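Local coordinates for probable alginate O-acetylase AlgJ (Pseudomonas putida, PDB 4O8V), which probably transfers acetyl groups to the O-2 and O-3 positions of mannuronate residues in alginate, as part of an inner-membrane complex with AlgI and AlgF, at residues A[54-59]-A[95-100]; A[211-216]-A[268-273]; A[217-222]-A[275-280]. All coordinates share one frame; numbering follows the deposited sequence. Where two conformers were deposited one is given.

Contact 1: residues A[54-59]-A[95-100]; sequences SQLVLA and ANVFAP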
ATOM      1  N   SER A  54     -14.143  -1.691  14.785  1.00 32.42           N
ATOM      2  CA  SER A  54     -12.845  -1.323  14.207  1.00 32.67           C
ATOM      3  C   SER A  54     -12.953  -0.138  13.246  1.00 31.62           C
ATOM      4  O   SER A  54     -13.807  -0.132  12.357  1.00 32.93           O
ATOM      5  CB  SER A  54     -12.222  -2.500  13.438  1.00 31.92           C
ATOM      6  OG  SER A  54     -11.945  -3.589  14.286  1.00 35.21           O
ATOM      7  N   GLN A  55     -12.080   0.849  13.430  0.61 29.85           N
ATOM      8  CA  GLN A  55     -12.006   1.999  12.535  0.61 30.42           C
ATOM      9  C   GLN A  55     -11.043   1.726  11.389  0.61 28.31           C
ATOM     10  O   GLN A  55      -9.884   1.352  11.603  0.61 27.20           O
ATOM     11  CB  GLN A  55     -11.562   3.261  13.282  0.61 32.67           C
ATOM     12  CG  GLN A  55     -12.575   3.786  14.284  0.61 37.59           C
ATOM     13  CD  GLN A  55     -13.806   4.384  13.620  0.61 41.79           C
ATOM     14  OE1 GLN A  55     -13.794   4.705  12.429  0.61 39.58           O
ATOM     15  NE2 GLN A  55     -14.875   4.539  14.391  0.61 49.55           N
ATOM     16  N   LEU A  56     -11.527   1.924  10.171  1.00 27.14           N
ATOM     17  CA  LEU A  56     -10.702   1.731   8.984  1.00 26.27           C
ATOM     18  C   LEU A  56      -9.947   2.991   8.627  1.00 25.69           C
ATOM     19  O   LEU A  56     -10.541   4.065   8.537  1.00 28.74           O
ATOM     20  CB  LEU A  56     -11.556   1.319   7.799  1.00 27.08           C
ATOM     21  CG  LEU A  56     -10.810   1.235   6.457  1.00 26.83           C
ATOM     22  CD1 LEU A  56      -9.634   0.234   6.501  1.00 26.96           C
ATOM     23  CD2 LEU A  56     -11.793   0.906   5.337  1.00 27.33           C
ATOM     24  N   VAL A  57      -8.647   2.848   8.428  1.00 26.38           N
ATOM     25  CA  VAL A  57      -7.845   3.918   7.858  1.00 24.21           C
ATOM     26  C   VAL A  57      -7.243   3.370   6.559  1.00 25.92           C
ATOM     27  O   VAL A  57      -6.338   2.510   6.563  1.00 25.20           O
ATOM     28  CB  VAL A  57      -6.735   4.399   8.805  1.00 27.57           C
ATOM     29  CG1 VAL A  57      -5.920   5.524   8.133  1.00 29.04           C
ATOM     30  CG2 VAL A  57      -7.294   4.860  10.129  1.00 27.24           C
ATOM     31  N   LEU A  58      -7.790   3.833   5.442  1.00 23.59           N
ATOM     32  CA  LEU A  58      -7.360   3.377   4.129  1.00 21.42           C
ATOM     33  C   LEU A  58      -6.111   4.145   3.751  1.00 24.28           C
ATOM     34  O   LEU A  58      -6.096   5.365   3.871  1.00 25.44           O
ATOM     35  CB  LEU A  58      -8.469   3.589   3.091  1.00 22.66           C
ATOM     36  CG  LEU A  58      -8.184   3.134   1.658  1.00 25.54           C
ATOM     37  CD1 LEU A  58      -7.962   1.608   1.596  1.00 24.44           C
ATOM     38  CD2 LEU A  58      -9.347   3.547   0.747  1.00 26.88           C
ATOM     39  N   ALA A  59      -5.081   3.428   3.297  1.00 24.54           N
ATOM     40  CA  ALA A  59      -3.806   4.057   2.935  1.00 25.10           C
ATOM     41  C   ALA A  59      -3.581   3.881   1.434  1.00 23.29           C
ATOM     42  O   ALA A  59      -3.052   2.856   0.978  1.00 24.59           O
ATOM     43  CB  ALA A  59      -2.669   3.468   3.727  1.00 26.62           C
ATOM     44  N   ALA A  95     -17.872   7.278  -0.054  1.00 40.12           N
ATOM     45  CA  ALA A  95     -18.202   6.049   0.664  1.00 37.10           C
ATOM     46  C   ALA A  95     -18.020   6.161   2.179  1.00 39.65           C
ATOM     47  O   ALA A  95     -18.158   5.162   2.891  1.00 40.58           O
ATOM     48  CB  ALA A  95     -17.348   4.902   0.132  1.00 34.27           C
ATOM     49  N   ASN A  96     -17.700   7.360   2.663  1.00 36.30           N
ATOM     50  CA  ASN A  96     -17.384   7.577   4.080  1.00 40.19           C
ATOM     51  C   ASN A  96     -16.213   6.732   4.563  1.00 35.94           C
ATOM     52  O   ASN A  96     -16.203   6.263   5.702  1.00 36.56           O
ATOM     53  CB  ASN A  96     -18.611   7.300   4.960  1.00 43.88           C
ATOM     54  CG  ASN A  96     -19.841   8.018   4.468  1.00 49.25           C
ATOM     55  OD1 ASN A  96     -20.656   7.454   3.722  1.00 48.64           O
ATOM     56  ND2 ASN A  96     -19.978   9.287   4.861  1.00 52.67           N
ATOM     57  N   VAL A  97     -15.230   6.537   3.686  1.00 31.62           N
ATOM     58  CA  VAL A  97     -14.005   5.841   4.035  1.00 28.06           C
ATOM     59  C   VAL A  97     -12.904   6.869   4.306  1.00 34.16           C
ATOM     60  O   VAL A  97     -12.654   7.747   3.482  1.00 36.39           O
ATOM     61  CB  VAL A  97     -13.586   4.873   2.916  1.00 28.57           C
ATOM     62  CG1 VAL A  97     -12.185   4.314   3.162  1.00 30.81           C
ATOM     63  CG2 VAL A  97     -14.622   3.738   2.815  1.00 31.52           C
ATOM     64  N   PHE A  98     -12.273   6.764   5.472  1.00 32.28           N
ATOM     65  CA  PHE A  98     -11.202   7.677   5.882  1.00 30.68           C
ATOM     66  C   PHE A  98      -9.880   7.330   5.199  1.00 28.27           C
ATOM     67  O   PHE A  98      -9.310   6.254   5.442  1.00 26.39           O
ATOM     68  CB  PHE A  98     -11.054   7.629   7.401  1.00 30.95           C
ATOM     69  CG  PHE A  98     -10.053   8.597   7.958  1.00 34.41           C
ATOM     70  CD1 PHE A  98     -10.124   9.947   7.654  1.00 39.11           C
ATOM     71  CD2 PHE A  98      -9.056   8.160   8.811  1.00 36.47           C
ATOM     72  CE1 PHE A  98      -9.204  10.849   8.186  1.00 40.01           C
ATOM     73  CE2 PHE A  98      -8.147   9.056   9.358  1.00 37.51           C
ATOM     74  CZ  PHE A  98      -8.216  10.401   9.033  1.00 36.90           C
ATOM     75  N   ALA A  99      -9.386   8.241   4.360  1.00 28.39           N
ATOM     76  CA  ALA A  99      -8.202   7.972   3.536  1.00 24.72           C
ATOM     77  C   ALA A  99      -7.283   9.185   3.509  1.00 27.43           C
ATOM     78  O   ALA A  99      -7.409  10.058   2.647  1.00 27.13           O
ATOM     79  CB  ALA A  99      -8.605   7.580   2.103  1.00 28.13           C
ATOM     80  N   PRO A 100      -6.356   9.246   4.466  1.00 28.84           N
ATOM     81  CA  PRO A 100      -5.414  10.370   4.541  1.00 28.94           C
ATOM     82  C   PRO A 100      -4.566  10.496   3.281  1.00 27.26           C
ATOM     83  O   PRO A 100      -4.220   9.506   2.637  1.00 26.15           O
ATOM     84  CB  PRO A 100      -4.546  10.018   5.755  1.00 30.16           C
ATOM     85  CG  PRO A 100      -5.435   9.110   6.596  1.00 31.48           C
ATOM     86  CD  PRO A 100      -6.185   8.294   5.580  1.00 29.70           C
TER
HETATM   87  O   HOH W   1     -12.973   4.589   7.238  1.00 28.14           O
HETATM   88  O   HOH W   2      -5.221   7.139   1.946  1.00 27.06           O
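Val57 meets the Phe98 ring at its edge: Val57 CG2 lies in the ring plane, 4.0 Å from Phe98 CD2. One face of the ring is covered by Pro100 from its own segment, whose CG sits over the plane but offset toward the rim. The proline in turn takes the second valine methyl, with Val57 CG1 3.8 Å from Pro100 CD, and these two side chains cross at about a right angle. Valine and phenylalanine run side by side and point the same way; Phe98 CG stands opposite its backbone N (chi1 -176°), which carries the ring out alongside Val57. The alternate residues of the strand turn to Val97 instead. Val97 CG1 touches Leu58 CB at 3.8 Å and reaches Leu56 CD2 at 4.1 Å. Between the two apolar groups the backbones join: Leu58 N donates to Phe98 O over 2.9 Å, and Ala99 CA brings a C-H to Leu58 O at 3.4 Å. One step back a water spans the gap, donating to Leu56 O and accepting from Phe98 N. Leu135 and Ala138 of helix 125-141 pack near Val57 and Phe98, and Arg46 of helix 31-51 near Leu56 and Val97. Chemically, then, this is a greasy seam with a thin polar line: on the outer side of strand 55-61, Leu58 N bonds directly to the irregular loop, and a water ties Leu56 O to it.

Contact 2: residues A[211-216]-A[268-273]; sequences PVALVG and QVVVWE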
ATOM      1  N   PRO A 211      -3.948  -3.362  19.471  1.00 37.07           N
ATOM      2  CA  PRO A 211      -4.946  -2.345  19.124  1.00 36.63           C
ATOM      3  C   PRO A 211      -4.994  -1.961  17.651  1.00 29.68           C
ATOM      4  O   PRO A 211      -6.002  -1.394  17.230  1.00 29.75           O
ATOM      5  CB  PRO A 211      -4.528  -1.145  19.969  1.00 37.44           C
ATOM      6  CG  PRO A 211      -3.117  -1.358  20.271  1.00 39.33           C
ATOM      7  CD  PRO A 211      -2.890  -2.825  20.342  1.00 38.56           C
ATOM      8  N   VAL A 212      -3.950  -2.270  16.882  1.00 25.56           N
ATOM      9  CA  VAL A 212      -3.932  -1.923  15.457  1.00 27.27           C
ATOM     10  C   VAL A 212      -3.588  -3.130  14.580  1.00 26.41           C
ATOM     11  O   VAL A 212      -2.665  -3.882  14.899  1.00 30.07           O
ATOM     12  CB  VAL A 212      -2.906  -0.802  15.157  1.00 25.78           C
ATOM     13  CG1 VAL A 212      -2.892  -0.451  13.668  1.00 22.95           C
ATOM     14  CG2 VAL A 212      -3.170   0.451  16.014  1.00 28.26           C
ATOM     15  N   ALA A 213      -4.316  -3.319  13.478  1.00 25.42           N
ATOM     16  CA  ALA A 213      -3.941  -4.349  12.504  1.00 24.84           C
ATOM     17  C   ALA A 213      -3.545  -3.689  11.187  1.00 25.04           C
ATOM     18  O   ALA A 213      -4.126  -2.684  10.792  1.00 28.55           O
ATOM     19  CB  ALA A 213      -5.089  -5.359  12.267  1.00 26.25           C
ATOM     20  N   LEU A 214      -2.549  -4.269  10.527  1.00 26.21           N
ATOM     21  CA  LEU A 214      -2.098  -3.792   9.218  1.00 24.43           C
ATOM     22  C   LEU A 214      -2.492  -4.847   8.188  1.00 20.16           C
ATOM     23  O   LEU A 214      -2.216  -6.033   8.391  1.00 26.13           O
ATOM     24  CB  LEU A 214      -0.575  -3.553   9.208  1.00 20.70           C
ATOM     25  CG  LEU A 214       0.077  -3.292   7.845  1.00 20.01           C
ATOM     26  CD1 LEU A 214      -0.464  -2.020   7.206  1.00 22.80           C
ATOM     27  CD2 LEU A 214       1.604  -3.189   8.031  1.00 20.73           C
ATOM     28  N   VAL A 215      -3.194  -4.416   7.131  1.00 22.27           N
ATOM     29  CA  VAL A 215      -3.535  -5.281   6.013  1.00 22.79           C
ATOM     30  C   VAL A 215      -3.093  -4.626   4.711  1.00 23.95           C
ATOM     31  O   VAL A 215      -3.216  -3.414   4.549  1.00 27.05           O
ATOM     32  CB  VAL A 215      -5.061  -5.570   5.965  1.00 23.25           C
ATOM     33  CG1 VAL A 215      -5.370  -6.594   4.856  1.00 27.01           C
ATOM     34  CG2 VAL A 215      -5.508  -6.085   7.293  1.00 24.42           C
ATOM     35  N   GLY A 216      -2.542  -5.416   3.805  1.00 25.73           N
ATOM     36  CA  GLY A 216      -2.103  -4.873   2.539  1.00 26.64           C
ATOM     37  C   GLY A 216      -1.327  -5.851   1.680  1.00 28.44           C
ATOM     38  O   GLY A 216      -1.516  -7.075   1.743  1.00 25.90           O
ATOM     39  N   GLN A 268      -8.797  -1.698  17.540  1.00 29.67           N
ATOM     40  CA  GLN A 268      -9.365  -0.352  17.452  1.00 34.19           C
ATOM     41  C   GLN A 268      -9.249   0.231  16.037  1.00 34.31           C
ATOM     42  O   GLN A 268     -10.172   0.902  15.567  1.00 32.82           O
ATOM     43  CB  GLN A 268      -8.695   0.581  18.453  1.00 35.21           C
ATOM     44  CG  GLN A 268      -8.949   0.143  19.885  1.00 37.50           C
ATOM     45  CD  GLN A 268      -8.293   1.043  20.895  1.00 43.82           C
ATOM     46  OE1 GLN A 268      -7.947   2.175  20.593  1.00 38.42           O
ATOM     47  NE2 GLN A 268      -8.121   0.544  22.112  1.00 51.45           N
ATOM     48  N   VAL A 269      -8.118  -0.021  15.376  1.00 30.96           N
ATOM     49  CA  VAL A 269      -7.823   0.552  14.066  1.00 26.71           C
ATOM     50  C   VAL A 269      -7.278  -0.510  13.124  1.00 28.27           C
ATOM     51  O   VAL A 269      -6.421  -1.311  13.508  1.00 26.65           O
ATOM     52  CB  VAL A 269      -6.787   1.719  14.185  1.00 27.43           C
ATOM     53  CG1 VAL A 269      -6.301   2.194  12.808  1.00 32.85           C
ATOM     54  CG2 VAL A 269      -7.369   2.870  14.965  1.00 33.83           C
ATOM     55  N   VAL A 270      -7.783  -0.518  11.891  1.00 27.37           N
ATOM     56  CA  VAL A 270      -7.179  -1.314  10.830  1.00 26.93           C
ATOM     57  C   VAL A 270      -6.605  -0.371   9.773  1.00 25.71           C
ATOM     58  O   VAL A 270      -7.326   0.451   9.198  1.00 27.46           O
ATOM     59  CB  VAL A 270      -8.182  -2.269  10.176  1.00 29.77           C
ATOM     60  CG1 VAL A 270      -7.532  -2.989   8.978  1.00 26.35           C
ATOM     61  CG2 VAL A 270      -8.718  -3.267  11.194  1.00 28.30           C
ATOM     62  N   VAL A 271      -5.304  -0.476   9.543  1.00 26.35           N
ATOM     63  CA  VAL A 271      -4.675   0.281   8.471  1.00 26.23           C
ATOM     64  C   VAL A 271      -4.678  -0.616   7.240  1.00 24.28           C
ATOM     65  O   VAL A 271      -4.148  -1.735   7.271  1.00 24.89           O
ATOM     66  CB  VAL A 271      -3.234   0.704   8.825  1.00 25.15           C
ATOM     67  CG1 VAL A 271      -2.531   1.338   7.600  1.00 28.69           C
ATOM     68  CG2 VAL A 271      -3.219   1.648   9.985  1.00 28.66           C
ATOM     69  N   TRP A 272      -5.293  -0.138   6.160  1.00 22.67           N
ATOM     70  CA  TRP A 272      -5.428  -0.927   4.936  1.00 22.73           C
ATOM     71  C   TRP A 272      -4.644  -0.255   3.808  1.00 24.51           C
ATOM     72  O   TRP A 272      -5.074   0.766   3.268  1.00 26.48           O
ATOM     73  CB  TRP A 272      -6.893  -1.047   4.536  1.00 23.98           C
ATOM     74  CG  TRP A 272      -7.145  -1.986   3.401  1.00 22.77           C
ATOM     75  CD1 TRP A 272      -6.235  -2.807   2.776  1.00 24.50           C
ATOM     76  CD2 TRP A 272      -8.409  -2.225   2.754  1.00 25.98           C
ATOM     77  NE1 TRP A 272      -6.856  -3.535   1.790  1.00 25.34           N
ATOM     78  CE2 TRP A 272      -8.186  -3.191   1.747  1.00 23.61           C
ATOM     79  CE3 TRP A 272      -9.694  -1.710   2.924  1.00 24.65           C
ATOM     80  CZ2 TRP A 272      -9.217  -3.666   0.912  1.00 27.79           C
ATOM     81  CZ3 TRP A 272     -10.719  -2.174   2.099  1.00 26.34           C
ATOM     82  CH2 TRP A 272     -10.468  -3.144   1.102  1.00 29.05           C
ATOM     83  N   GLU A 273      -3.503  -0.842   3.473  1.00 22.18           N
ATOM     84  CA  GLU A 273      -2.628  -0.314   2.428  1.00 24.11           C
ATOM     85  C   GLU A 273      -3.076  -0.846   1.057  1.00 25.21           C
ATOM     86  O   GLU A 273      -3.194  -2.059   0.836  1.00 25.78           O
ATOM     87  CB  GLU A 273      -1.173  -0.666   2.748  1.00 22.71           C
ATOM     88  CG  GLU A 273      -0.223  -0.493   1.579  1.00 25.22           C
ATOM     89  CD  GLU A 273       0.085  -1.812   0.877  1.00 28.24           C
ATOM     90  OE1 GLU A 273       0.430  -2.808   1.568  1.00 25.92           O
ATOM     91  OE2 GLU A 273       0.012  -1.852  -0.372  1.00 26.08           O
TER
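Leu214 and Val271 slant across each other on one face of the sheet, Leu214 CD1 lying 4.0 Å from Val271 CG1. The same methyl also rests near the valine carbonyl: the leucine CG points away from its own N (chi1 169°), and chi2 (63°) then turns CD1 toward Val271. Val212 stands beside Val269 on this face. On the other, Val215 and Val270 also cross at a slant, with Val215 CG2 4.1 Å from Val270 CG1, and the Trp272 indole turns its edge to Val215, CD1 being 3.6 Å from Val215 O. Glu273 bends at chi2 (-99°), which brings OE1 within 3.4 Å of Gly216 CA; OE1 is hydrogen-bonded to Ser220 OG and OE2 to Thr217 OG1. Between the two faces runs a regular parallel ladder, strands 16° apart, its rungs passing from Val269 N to Pro211 O and on to Glu273 N, which donates to Val215 O at 2.8 Å. The pair forms the middle of the four-stranded sheet: strand 55-61 lies beyond 269-275, strand 239-241 beyond 212-215, and Met253 of helix 250-257 packs on Val215, Val270 and Trp272, whose NE1 bonds to Pro249 O.

Contact 3: residues A[217-222]-A[275-280]; sequences TSYSAN and PERYLP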
ATOM      1  N   THR A 217      -0.450  -5.281   0.862  1.00 24.56           N
ATOM      2  CA  THR A 217       0.275  -6.003  -0.167  1.00 22.83           C
ATOM      3  C   THR A 217       1.729  -6.173   0.242  1.00 21.05           C
ATOM      4  O   THR A 217       2.075  -6.103   1.432  1.00 22.64           O
ATOM      5  CB  THR A 217       0.237  -5.256  -1.536  1.00 28.99           C
ATOM      6  OG1 THR A 217       0.990  -4.041  -1.418  1.00 25.78           O
ATOM      7  CG2 THR A 217      -1.200  -4.917  -1.934  1.00 31.92           C
ATOM      8  N   SER A 218       2.573  -6.453  -0.747  1.00 25.50           N
ATOM      9  CA  SER A 218       4.015  -6.515  -0.514  1.00 23.53           C
ATOM     10  C   SER A 218       4.575  -5.189   0.002  1.00 22.30           C
ATOM     11  O   SER A 218       5.643  -5.183   0.632  1.00 22.84           O
ATOM     12  CB  SER A 218       4.736  -6.938  -1.806  1.00 25.42           C
ATOM     13  OG  SER A 218       4.400  -6.089  -2.888  1.00 27.16           O
ATOM     14  N   TYR A 219       3.880  -4.067  -0.230  1.00 22.02           N
ATOM     15  CA  TYR A 219       4.324  -2.787   0.374  1.00 25.40           C
ATOM     16  C   TYR A 219       4.372  -2.923   1.897  1.00 26.06           C
ATOM     17  O   TYR A 219       5.231  -2.324   2.572  1.00 24.31           O
ATOM     18  CB  TYR A 219       3.412  -1.603  -0.006  1.00 23.51           C
ATOM     19  CG  TYR A 219       3.617  -1.069  -1.403  1.00 24.76           C
ATOM     20  CD1 TYR A 219       2.956  -1.653  -2.481  1.00 25.81           C
ATOM     21  CD2 TYR A 219       4.482   0.015  -1.657  1.00 21.24           C
ATOM     22  CE1 TYR A 219       3.131  -1.181  -3.780  1.00 23.03           C
ATOM     23  CE2 TYR A 219       4.660   0.508  -2.975  1.00 21.64           C
ATOM     24  CZ  TYR A 219       3.981  -0.097  -4.020  1.00 23.57           C
ATOM     25  OH  TYR A 219       4.152   0.346  -5.313  1.00 26.57           O
ATOM     26  N   SER A 220       3.474  -3.751   2.431  1.00 23.43           N
ATOM     27  CA  SER A 220       3.343  -3.932   3.883  1.00 21.84           C
ATOM     28  C   SER A 220       3.917  -5.245   4.374  1.00 24.25           C
ATOM     29  O   SER A 220       4.310  -5.347   5.530  1.00 26.29           O
ATOM     30  CB  SER A 220       1.862  -3.877   4.306  1.00 22.34           C
ATOM     31  OG  SER A 220       1.311  -2.594   4.086  1.00 22.44           O
ATOM     32  N   ALA A 221       3.914  -6.271   3.521  1.00 23.35           N
ATOM     33  CA  ALA A 221       4.363  -7.588   3.956  1.00 25.02           C
ATOM     34  C   ALA A 221       5.870  -7.734   3.953  1.00 27.36           C
ATOM     35  O   ALA A 221       6.413  -8.543   4.685  1.00 24.88           O
ATOM     36  CB  ALA A 221       3.744  -8.697   3.070  1.00 25.77           C
ATOM     37  N   ASN A 222       6.544  -6.983   3.098  1.00 24.32           N
ATOM     38  CA  ASN A 222       7.983  -7.154   2.917  1.00 24.25           C
ATOM     39  C   ASN A 222       8.770  -6.366   3.988  1.00 23.26           C
ATOM     40  O   ASN A 222       8.701  -5.140   4.024  1.00 25.84           O
ATOM     41  CB  ASN A 222       8.379  -6.697   1.485  1.00 23.22           C
ATOM     42  CG  ASN A 222       9.792  -7.074   1.123  1.00 29.19           C
ATOM     43  OD1 ASN A 222      10.659  -7.143   1.994  1.00 26.99           O
ATOM     44  ND2 ASN A 222      10.038  -7.331  -0.176  1.00 27.74           N
ATOM     45  N   PRO A 275      -2.482   0.193  -2.934  1.00 26.71           N
ATOM     46  CA  PRO A 275      -1.847   1.028  -3.957  1.00 22.50           C
ATOM     47  C   PRO A 275      -2.840   1.408  -5.077  1.00 25.65           C
ATOM     48  O   PRO A 275      -3.689   0.591  -5.442  1.00 26.30           O
ATOM     49  CB  PRO A 275      -0.714   0.131  -4.499  1.00 27.12           C
ATOM     50  CG  PRO A 275      -0.449  -0.866  -3.365  1.00 25.96           C
ATOM     51  CD  PRO A 275      -1.855  -1.135  -2.825  1.00 24.73           C
ATOM     52  N   GLU A 276      -2.740   2.622  -5.611  1.00 28.65           N
ATOM     53  CA  GLU A 276      -3.780   3.118  -6.513  1.00 29.21           C
ATOM     54  C   GLU A 276      -4.000   2.255  -7.765  1.00 33.28           C
ATOM     55  O   GLU A 276      -5.134   2.100  -8.209  1.00 32.80           O
ATOM     56  CB  GLU A 276      -3.488   4.569  -6.922  1.00 29.49           C
ATOM     57  CG  GLU A 276      -2.261   4.756  -7.807  1.00 29.22           C
ATOM     58  CD  GLU A 276      -2.223   6.105  -8.521  1.00 35.10           C
ATOM     59  OE1 GLU A 276      -2.866   6.253  -9.586  1.00 35.21           O
ATOM     60  OE2 GLU A 276      -1.522   7.014  -8.040  1.00 36.69           O
ATOM     61  N   ARG A 277      -2.938   1.663  -8.314  1.00 28.35           N
ATOM     62  CA  ARG A 277      -3.048   0.940  -9.575  1.00 29.36           C
ATOM     63  C   ARG A 277      -3.952  -0.291  -9.498  1.00 25.71           C
ATOM     64  O   ARG A 277      -4.362  -0.810 -10.526  1.00 29.02           O
ATOM     65  CB  ARG A 277      -1.662   0.509 -10.075  1.00 34.01           C
ATOM     66  CG  ARG A 277      -1.046  -0.687  -9.315  1.00 35.53           C
ATOM     67  CD  ARG A 277       0.390  -0.911  -9.821  1.00 36.90           C
ATOM     68  NE  ARG A 277       1.027  -2.153  -9.375  1.00 38.54           N
ATOM     69  CZ  ARG A 277       1.900  -2.211  -8.370  1.00 41.67           C
ATOM     70  NH1 ARG A 277       2.193  -1.110  -7.690  1.00 38.83           N
ATOM     71  NH2 ARG A 277       2.466  -3.365  -8.035  1.00 43.09           N
ATOM     72  N   TYR A 278      -4.244  -0.758  -8.287  1.00 24.95           N
ATOM     73  CA  TYR A 278      -5.093  -1.941  -8.113  1.00 28.96           C
ATOM     74  C   TYR A 278      -6.583  -1.642  -8.225  1.00 27.43           C
ATOM     75  O   TYR A 278      -7.382  -2.565  -8.348  1.00 26.12           O
ATOM     76  CB  TYR A 278      -4.834  -2.611  -6.755  1.00 30.18           C
ATOM     77  CG  TYR A 278      -3.508  -3.335  -6.671  1.00 28.38           C
ATOM     78  CD1 TYR A 278      -3.326  -4.579  -7.282  1.00 32.48           C
ATOM     79  CD2 TYR A 278      -2.435  -2.767  -5.995  1.00 32.19           C
ATOM     80  CE1 TYR A 278      -2.104  -5.236  -7.213  1.00 34.58           C
ATOM     81  CE2 TYR A 278      -1.217  -3.411  -5.923  1.00 30.06           C
ATOM     82  CZ  TYR A 278      -1.054  -4.644  -6.527  1.00 34.40           C
ATOM     83  OH  TYR A 278       0.174  -5.275  -6.441  1.00 37.39           O
ATOM     84  N   LEU A 279      -6.974  -0.371  -8.153  1.00 30.32           N
ATOM     85  CA  LEU A 279      -8.408  -0.052  -8.141  1.00 27.61           C
ATOM     86  C   LEU A 279      -9.119  -0.485  -9.443  1.00 29.47           C
ATOM     87  O   LEU A 279     -10.216  -1.041  -9.391  1.00 29.02           O
ATOM     88  CB  LEU A 279      -8.634   1.446  -7.890  1.00 31.17           C
ATOM     89  CG  LEU A 279     -10.109   1.843  -7.698  1.00 30.75           C
ATOM     90  CD1 LEU A 279     -10.708   1.173  -6.477  1.00 33.89           C
ATOM     91  CD2 LEU A 279     -10.248   3.348  -7.596  1.00 36.28           C
ATOM     92  N   PRO A 280      -8.495  -0.260 -10.614  1.00 29.93           N
ATOM     93  CA  PRO A 280      -9.227  -0.750 -11.789  1.00 31.95           C
ATOM     94  C   PRO A 280      -8.799  -2.147 -12.236  1.00 35.87           C
ATOM     95  O   PRO A 280      -8.964  -2.474 -13.411  1.00 44.54           O
ATOM     96  CB  PRO A 280      -8.894   0.288 -12.852  1.00 32.93           C
ATOM     97  CG  PRO A 280      -7.503   0.746 -12.495  1.00 32.44           C
ATOM     98  CD  PRO A 280      -7.396   0.656 -10.991  1.00 31.01           C
TER
HETATM   99  O   HOH W   3       1.886  -4.274  -4.454  1.00 33.00           O
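Tyr219 reaches from the start of helix 218-221 toward the turn at Pro275, and its side chain can be followed outward atom by atom. CB lies beside the Glu273 carboxylate. With CG set opposite the carbonyl carbon (chi1 -77°), the ring slides past the proline in the reverse direction: CD1 and then CE1 pass Pro275 CG, CD1 at 3.6 Å. At the tip, Tyr219 OH takes a weak hydrogen bond from Arg277 NH1 at 3.4 Å, with OH at the edge of the guanidinium and the two planes 58° apart. Arg277 has a stronger tie, a salt bridge from NE to Glu23, and Tyr278 CE2 sits over one face of its guanidinium.

Thr217 packs on the same proline. Its methyl points at the proline ring, CG2 to Pro275 CD at 3.9 Å. Its hydroxyl is a junction: Thr217 OG1 accepts from Tyr219 N at 3.1 Å (161°), so it caps the helix. OG1 also bonds to Glu273 OE2, and it accepts from a water that is 2.8 Å from Tyr278 OH. With an alanine in place of Thr217, Tyr219 N is likely to lose its capping acceptor, Glu273 OE2 its hydroxyl mate, and Pro275 CD the methyl packed against it. The threonine carbonyl grips the helix too, accepting from Ser220 N and Ala221 N.

Between Thr217 and Tyr219 in sequence comes Ser218, the probable nucleophile, with OG hydrogen-bonded to His122 NE2; the His122 ring meets Tyr219 edge-to-face. A serine on the first turn of a short helix, straight after a strand of a parallel sheet and bonded to a histidine, fits the catalytic centre of the SGNH hydrolase fold.

In the fold
All three contacts are grouped around one parallel sheet, ordered 55-61, 269-275, 212-215, 239-241. Contact 1 works its outer edge and contact 2 its middle; their centres are about 10 Å apart and they are sewn together where 55-61 pairs with 269-275, as in Ala59 N to Trp272 O. Contact 3 lies past the C-terminal ends of the central strands, about 14 Å from contact 2 and about 16 Å from contact 1, centre to centre. Contact 1 closes first along the chain; the segments of contacts 2 and 3 then alternate, each strand running on into a piece of contact 3. Glu273 joins those two by bonds to Thr217 and Ser220, consistent with its holding the turn that carries Ser218.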